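Local structure of GCN5-related N-acetyltransferase:Aminotransferase, class-II (2FIW) at residues L88-P92 / D93-R97; R97-G100 / T101-D105. The protein probably transfers the acetyl group of acetyl-coenzyme A to an amine of a still unidentified substrate. All coordinates share one frame; numbering follows the deposited sequence.

Contact 1 (L88-P92 / D93-R97); sequences LYVHP and DYVGR. With ACO (acetyl coenzyme *a), chain C.
The amide N of Tyr94 reaches back to the carbonyl O of His91 at 3.0 Å, fairly straight (159°) but with the donor standing above the carbonyl plane, and so closes a type I beta turn with Pro92 and Asp93 at its corners. The His91 ring adds a second brace: its ND1 accepts the N-H of Asp93 at 3.2 Å, with the donor tilted 29° from the ring plane. The ring reaches the turn because CG stands anti to the backbone N (chi1 -164°), beside the carbonyl carbon. Side by side with it, the Asp93 carboxylate brings OD2 to the ring edge, 3.2 Å from CE1 of His91, the two planes halfway between parallel and perpendicular. CB of His91 meets the edge of the Tyr94 ring at CD2, and CD1 of that ring lies over the centre of the Arg97 guanidinium. On the strand side of the turn, CG1 of Val90 touches CG1 of Val95 at 3.9 Å, an apolar contact. The pantetheine arm of the cofactor pairs with the strand backbone like an added strand: N4P donates to the O of Leu88 (2.8 Å), and the N of Val90 donates to O9P (3.0 Å). The N of Leu88 gives a weak hydrogen bond to the acetyl O. Further on, the N-H of Gly96 makes an almost straight hydrogen bond to the phosphate oxygen O4A, N to O4A 2.9 Å. This is the acetyl-CoA groove characteristic of the GNAT fold. Tyr89 and Pro92 lean on helix 18-32, Val95 touches Leu32 of that helix, and Leu88 and Val90 pack against helix 99-112, while strand 84-90 stands between strands 72-80 and 118-123 in the central sheet.

Contact 2 (R97-G100 / T101-D105); sequences RDVG and TTLID. With ACO (acetyl coenzyme *a), chain C.
The start of helix 99-112 is tied by backbone hydrogen bonds from the N-H of residue i+4 to the O of residue i, Thr102 N to Asp98 O, Leu103 N to Val99 O and Ile104 N to Gly100 O, beginning from Asp98 at the N-cap position with a positive phi of 58°. The hydroxyl of Thr102 joins its own amide on Asp98 O: chi1 of -59° sets OG1 beside the backbone N, and OG1 bonds that oxygen at 2.8 Å. With an alanine here, Asp98 O would probably lose the hydroxyl of its two donors and be held by the Thr102 amide without it. The side chains of Val99 and Leu103 lie side by side, CG1 of Val99 4.1 Å from CD1 of Leu103. Gly100 packs so close to the cofactor that a beta carbon would clash with O3A. The N of Asp98 donates to O1A and the N of Gly100 to O5A. Thr101 grips O2A twice, through its N and through its hydroxyl, with OG1 of Thr101 2.7 Å from O2A of the cofactor. Amides and a hydroxyl at a helix N terminus thus meet the pyrophosphate, as in the GNAT pyrophosphate-binding loop, where the helix dipole probably helps to offset the negative charge.

In the fold
From the N-terminal side, the chain leaves strand 84-90 and turns sharply within contact 1. It then runs through residues 95-98 into helix 99-112, whose start is contact 2. The contacts neither nest nor cross; they follow one another and share Arg97. Contact 1 closes the tight turn after the strand, whereas contact 2 closes no loop but starts the helix of the beta-alpha-beta unit that continues to strand 118-123. Between them, Leu88 packs on Leu103 and Ile104, and Val90 on Val99, fixing strand against helix. One acetyl-CoA bridges both contacts, from strand end to helix start.

Contact 1 (L88-P92 / D93-R97)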
loop_
_atom_site.group_PDB
_atom_site.type_symbol
_atom_site.label_atom_id
_atom_site.label_comp_id
_atom_site.label_asym_id
_atom_site.label_seq_id
_atom_site.Cartn_x
_atom_site.Cartn_y
_atom_site.Cartn_z
ATOM N N LEU A 88 0.231 -0.392 -0.695
ATOM C CA LEU A 88 0.179 0.713 0.255
ATOM C C LEU A 88 0.623 0.162 1.596
ATOM O O LEU A 88 -0.086 -0.648 2.185
ATOM C CB LEU A 88 -1.246 1.248 0.402
ATOM C CG LEU A 88 -1.462 2.714 0.819
ATOM C CD1 LEU A 88 -2.735 2.884 1.644
ATOM C CD2 LEU A 88 -0.288 3.433 1.489
ATOM N N TYR A 89 1.793 0.574 2.068
ATOM C CA TYR A 89 2.360 0.058 3.321
ATOM C C TYR A 89 3.076 1.175 4.069
ATOM O O TYR A 89 4.072 1.723 3.595
ATOM C CB TYR A 89 3.300 -1.145 3.068
ATOM C CG TYR A 89 2.582 -2.299 2.432
ATOM C CD1 TYR A 89 1.941 -3.263 3.219
ATOM C CD2 TYR A 89 2.494 -2.412 1.039
ATOM C CE1 TYR A 89 1.231 -4.324 2.634
ATOM C CE2 TYR A 89 1.789 -3.464 0.434
ATOM C CZ TYR A 89 1.164 -4.422 1.240
ATOM O OH TYR A 89 0.454 -5.467 0.666
ATOM N N VAL A 90 2.539 1.530 5.223
ATOM C CA VAL A 90 3.158 2.496 6.124
ATOM C C VAL A 90 3.791 1.732 7.274
ATOM O O VAL A 90 3.195 0.785 7.775
ATOM C CB VAL A 90 2.104 3.505 6.660
ATOM C CG1 VAL A 90 2.749 4.538 7.650
ATOM C CG2 VAL A 90 1.412 4.209 5.479
ATOM N N HIS A 91 4.991 2.129 7.686
ATOM C CA HIS A 91 5.666 1.491 8.813
ATOM C C HIS A 91 4.770 1.616 10.043
ATOM O O HIS A 91 4.128 2.659 10.209
ATOM C CB HIS A 91 7.037 2.138 9.066
ATOM C CG HIS A 91 7.933 1.322 9.941
ATOM N ND1 HIS A 91 7.953 1.454 11.317
ATOM C CD2 HIS A 91 8.805 0.329 9.644
ATOM C CE1 HIS A 91 8.813 0.587 11.826
ATOM N NE2 HIS A 91 9.350 -0.104 10.833
ATOM N N PRO A 92 4.682 0.551 10.882
ATOM C CA PRO A 92 3.821 0.575 12.079
ATOM C C PRO A 92 4.126 1.707 13.077
ATOM O O PRO A 92 3.231 2.191 13.743
ATOM C CB PRO A 92 4.062 -0.790 12.725
ATOM C CG PRO A 92 5.252 -1.343 12.087
ATOM C CD PRO A 92 5.359 -0.751 10.735
ATOM N N ASP A 93 5.381 2.135 13.150
ATOM C CA ASP A 93 5.761 3.261 13.989
ATOM C C ASP A 93 5.300 4.631 13.478
ATOM O O ASP A 93 5.399 5.611 14.209
ATOM C CB ASP A 93 7.272 3.237 14.243
ATOM C CG ASP A 93 7.685 2.063 15.131
ATOM O OD1 ASP A 93 6.897 1.712 16.035
ATOM O OD2 ASP A 93 8.773 1.481 14.926
ATOM N N TYR A 94 4.763 4.694 12.257
ATOM C CA TYR A 94 4.401 5.987 11.664
ATOM C C TYR A 94 2.981 6.104 11.151
ATOM O O TYR A 94 2.672 7.021 10.370
ATOM C CB TYR A 94 5.388 6.362 10.575
ATOM C CG TYR A 94 6.788 6.510 11.113
ATOM C CD1 TYR A 94 7.232 7.734 11.614
ATOM C CD2 TYR A 94 7.657 5.425 11.142
ATOM C CE1 TYR A 94 8.508 7.880 12.120
ATOM C CE2 TYR A 94 8.942 5.554 11.658
ATOM C CZ TYR A 94 9.356 6.786 12.143
ATOM O OH TYR A 94 10.633 6.918 12.632
ATOM N N VAL A 95 2.116 5.194 11.592
ATOM C CA VAL A 95 0.708 5.181 11.172
ATOM C C VAL A 95 -0.052 6.295 11.893
ATOM O O VAL A 95 0.429 6.808 12.898
ATOM C CB VAL A 95 0.037 3.772 11.388
ATOM C CG1 VAL A 95 0.650 2.758 10.463
ATOM C CG2 VAL A 95 0.172 3.302 12.843
ATOM N N GLY A 96 -1.210 6.687 11.368
ATOM C CA GLY A 96 -1.988 7.794 11.939
ATOM C C GLY A 96 -1.374 9.191 11.785
ATOM O O GLY A 96 -1.651 10.096 12.579
ATOM N N ARG A 97 -0.553 9.384 10.757
ATOM C CA ARG A 97 0.209 10.612 10.595
ATOM C C ARG A 97 -0.040 11.196 9.206
ATOM O O ARG A 97 0.720 12.039 8.736
ATOM C CB ARG A 97 1.700 10.316 10.812
ATOM C CG ARG A 97 2.089 10.290 12.272
ATOM C CD ARG A 97 3.293 9.417 12.569
ATOM N NE ARG A 97 4.481 10.188 12.888
ATOM C CZ ARG A 97 5.421 9.840 13.775
ATOM N NH1 ARG A 97 5.330 8.715 14.489
ATOM N NH2 ARG A 97 6.471 10.642 13.954
HETATM N N1A ACO C . -5.328 12.168 14.785
HETATM C C2A ACO C . -6.276 11.224 14.617
HETATM N N3A ACO C . -6.366 10.516 13.474
HETATM C C4A ACO C . -5.503 10.713 12.429
HETATM C C5A ACO C . -4.501 11.664 12.526
HETATM C C6A ACO C . -4.424 12.437 13.803
HETATM N N6A ACO C . -3.477 13.391 13.986
HETATM N N7A ACO C . -3.807 11.649 11.365
HETATM C C8A ACO C . -4.366 10.705 10.570
HETATM N N9A ACO C . -5.399 10.148 11.218
HETATM C C1B ACO C . -6.311 9.064 10.764
HETATM C C2B ACO C . -7.062 9.347 9.476
HETATM O O2B ACO C . -8.233 10.126 9.726
HETATM C C3B ACO C . -7.405 7.942 9.011
HETATM O O3B ACO C . -8.708 7.549 9.447
HETATM P P3B ACO C . -9.580 6.428 8.668
HETATM O O7A ACO C . -8.984 5.067 9.013
HETATM O O8A ACO C . -9.420 6.772 7.204
HETATM O O9A ACO C . -10.970 6.657 9.221
HETATM C C4B ACO C . -6.344 7.028 9.639
HETATM O O4B ACO C . -5.615 7.824 10.576
HETATM C C5B ACO C . -5.365 6.461 8.611
HETATM O O5B ACO C . -4.925 7.540 7.774
HETATM P P1A ACO C . -3.380 7.796 7.408
HETATM O O1A ACO C . -2.631 8.248 8.645
HETATM O O2A ACO C . -3.419 8.661 6.168
HETATM O O3A ACO C . -2.926 6.305 6.979
HETATM P P2A ACO C . -1.684 5.533 7.608
HETATM O O4A ACO C . -2.044 5.150 9.018
HETATM O O5A ACO C . -0.457 6.358 7.347
HETATM O O6A ACO C . -1.588 4.193 6.702
HETATM C CBP ACO C . -2.394 1.963 5.944
HETATM C CCP ACO C . -2.715 3.440 6.232
HETATM C CDP ACO C . -3.706 1.261 5.616
HETATM C CEP ACO C . -1.432 1.863 4.770
HETATM C CAP ACO C . -1.704 1.292 7.156
HETATM O OAP ACO C . -2.605 1.148 8.269
HETATM C C9P ACO C . -0.960 -0.018 6.913
HETATM O O9P ACO C . 0.317 -0.003 6.548
HETATM N N8P ACO C . -1.556 -1.124 7.091
HETATM C C7P ACO C . -1.048 -2.498 6.975
HETATM C C6P ACO C . -0.743 -2.937 5.542
HETATM C C5P ACO C . -2.005 -2.871 4.736
HETATM O O5P ACO C . -3.065 -3.286 5.187
HETATM N N4P ACO C . -1.895 -2.329 3.533
HETATM C C3P ACO C . -2.983 -2.135 2.595
HETATM C C2P ACO C . -3.139 -3.425 1.808
HETATM S S1P ACO C . -4.071 -2.951 0.401
HETATM C C ACO C . -2.961 -2.895 -0.842
HETATM O O ACO C . -1.769 -2.742 -0.603
HETATM C CH3 ACO C . -3.400 -3.031 -2.084
#

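Contact 2 (R97-G100 / T101-D105)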
loop_
_atom_site.group_PDB
_atom_site.type_symbol
_atom_site.label_atom_id
_atom_site.label_comp_id
_atom_site.label_asym_id
_atom_site.label_seq_id
_atom_site.Cartn_x
_atom_site.Cartn_y
_atom_site.Cartn_z
ATOM N N ARG A 97 -0.553 9.384 10.757
ATOM C CA ARG A 97 0.209 10.612 10.595
ATOM C C ARG A 97 -0.040 11.196 9.206
ATOM O O ARG A 97 0.720 12.039 8.736
ATOM C CB ARG A 97 1.700 10.316 10.812
ATOM C CG ARG A 97 2.089 10.290 12.272
ATOM C CD ARG A 97 3.293 9.417 12.569
ATOM N NE ARG A 97 4.481 10.188 12.888
ATOM C CZ ARG A 97 5.421 9.840 13.775
ATOM N NH1 ARG A 97 5.330 8.715 14.489
ATOM N NH2 ARG A 97 6.471 10.642 13.954
ATOM N N ASP A 98 -1.114 10.735 8.563
ATOM C CA ASP A 98 -1.448 11.056 7.167
ATOM C C ASP A 98 -0.392 10.684 6.101
ATOM O O ASP A 98 -0.371 11.257 5.013
ATOM C CB ASP A 98 -1.935 12.507 7.030
ATOM C CG ASP A 98 -3.350 12.707 7.578
ATOM O OD1 ASP A 98 -3.661 13.841 8.014
ATOM O OD2 ASP A 98 -4.148 11.734 7.592
ATOM N N VAL A 99 0.476 9.723 6.414
ATOM C CA VAL A 99 1.419 9.172 5.425
ATOM C C VAL A 99 0.644 8.404 4.323
ATOM O O VAL A 99 0.816 8.674 3.134
ATOM C CB VAL A 99 2.495 8.235 6.064
ATOM C CG1 VAL A 99 3.352 7.563 4.987
ATOM C CG2 VAL A 99 3.395 8.992 7.035
ATOM N N GLY A 100 -0.231 7.481 4.723
ATOM C CA GLY A 100 -1.078 6.749 3.775
ATOM C C GLY A 100 -1.849 7.652 2.826
ATOM O O GLY A 100 -1.848 7.436 1.603
ATOM N N THR A 101 -2.515 8.660 3.395
ATOM C CA THR A 101 -3.295 9.645 2.625
ATOM C C THR A 101 -2.460 10.426 1.601
ATOM O O THR A 101 -2.849 10.566 0.451
ATOM C CB THR A 101 -4.035 10.634 3.581
ATOM O OG1 THR A 101 -4.963 9.898 4.382
ATOM C CG2 THR A 101 -4.772 11.731 2.825
ATOM N N THR A 102 -1.314 10.926 2.030
ATOM C CA THR A 102 -0.370 11.605 1.152
ATOM C C THR A 102 0.044 10.696 -0.011
ATOM O O THR A 102 0.015 11.111 -1.157
ATOM C CB THR A 102 0.876 12.080 1.970
ATOM O OG1 THR A 102 0.439 12.973 3.005
ATOM C CG2 THR A 102 1.883 12.804 1.095
ATOM N N LEU A 103 0.390 9.450 0.296
ATOM C CA LEU A 103 0.800 8.493 -0.716
ATOM C C LEU A 103 -0.297 8.235 -1.732
ATOM O O LEU A 103 -0.042 8.272 -2.940
ATOM C CB LEU A 103 1.227 7.175 -0.073
ATOM C CG LEU A 103 2.631 7.077 0.507
ATOM C CD1 LEU A 103 2.711 5.791 1.323
ATOM C CD2 LEU A 103 3.735 7.158 -0.615
ATOM N N ILE A 104 -1.514 7.989 -1.243
ATOM C CA ILE A 104 -2.644 7.665 -2.117
ATOM C C ILE A 104 -3.102 8.851 -2.966
ATOM O O ILE A 104 -3.397 8.670 -4.134
ATOM C CB ILE A 104 -3.811 6.977 -1.358
ATOM C CG1 ILE A 104 -3.350 5.647 -0.779
ATOM C CG2 ILE A 104 -4.993 6.706 -2.279
ATOM C CD1 ILE A 104 -2.501 4.803 -1.737
ATOM N N ASP A 105 -3.135 10.053 -2.396
ATOM C CA ASP A 105 -3.358 11.269 -3.179
ATOM C C ASP A 105 -2.377 11.375 -4.365
ATOM O O ASP A 105 -2.770 11.726 -5.481
ATOM C CB ASP A 105 -3.202 12.506 -2.290
ATOM C CG ASP A 105 -4.339 12.673 -1.265
ATOM O OD1 ASP A 105 -5.410 12.014 -1.386
ATOM O OD2 ASP A 105 -4.144 13.476 -0.322
HETATM N N1A ACO C . -5.328 12.168 14.785
HETATM C C2A ACO C . -6.276 11.224 14.617
HETATM N N3A ACO C . -6.366 10.516 13.474
HETATM C C4A ACO C . -5.503 10.713 12.429
HETATM C C5A ACO C . -4.501 11.664 12.526
HETATM C C6A ACO C . -4.424 12.437 13.803
HETATM N N6A ACO C . -3.477 13.391 13.986
HETATM N N7A ACO C . -3.807 11.649 11.365
HETATM C C8A ACO C . -4.366 10.705 10.570
HETATM N N9A ACO C . -5.399 10.148 11.218
HETATM C C1B ACO C . -6.311 9.064 10.764
HETATM C C2B ACO C . -7.062 9.347 9.476
HETATM O O2B ACO C . -8.233 10.126 9.726
HETATM C C3B ACO C . -7.405 7.942 9.011
HETATM O O3B ACO C . -8.708 7.549 9.447
HETATM P P3B ACO C . -9.580 6.428 8.668
HETATM O O7A ACO C . -8.984 5.067 9.013
HETATM O O8A ACO C . -9.420 6.772 7.204
HETATM O O9A ACO C . -10.970 6.657 9.221
HETATM C C4B ACO C . -6.344 7.028 9.639
HETATM O O4B ACO C . -5.615 7.824 10.576
HETATM C C5B ACO C . -5.365 6.461 8.611
HETATM O O5B ACO C . -4.925 7.540 7.774
HETATM P P1A ACO C . -3.380 7.796 7.408
HETATM O O1A ACO C . -2.631 8.248 8.645
HETATM O O2A ACO C . -3.419 8.661 6.168
HETATM O O3A ACO C . -2.926 6.305 6.979
HETATM P P2A ACO C . -1.684 5.533 7.608
HETATM O O4A ACO C . -2.044 5.150 9.018
HETATM O O5A ACO C . -0.457 6.358 7.347
HETATM O O6A ACO C . -1.588 4.193 6.702
HETATM C CBP ACO C . -2.394 1.963 5.944
HETATM C CCP ACO C . -2.715 3.440 6.232
HETATM C CDP ACO C . -3.706 1.261 5.616
HETATM C CEP ACO C . -1.432 1.863 4.770
HETATM C CAP ACO C . -1.704 1.292 7.156
HETATM O OAP ACO C . -2.605 1.148 8.269
HETATM C C9P ACO C . -0.960 -0.018 6.913
HETATM O O9P ACO C . 0.317 -0.003 6.548
HETATM N N8P ACO C . -1.556 -1.124 7.091
HETATM C C7P ACO C . -1.048 -2.498 6.975
HETATM C C6P ACO C . -0.743 -2.937 5.542
HETATM C C5P ACO C . -2.005 -2.871 4.736
HETATM O O5P ACO C . -3.065 -3.286 5.187
HETATM N N4P ACO C . -1.895 -2.329 3.533
HETATM C C3P ACO C . -2.983 -2.135 2.595
HETATM C C2P ACO C . -3.139 -3.425 1.808
HETATM S S1P ACO C . -4.071 -2.951 0.401
HETATM C C ACO C . -2.961 -2.895 -0.842
HETATM O O ACO C . -1.769 -2.742 -0.603
HETATM C CH3 ACO C . -3.400 -3.031 -2.084
#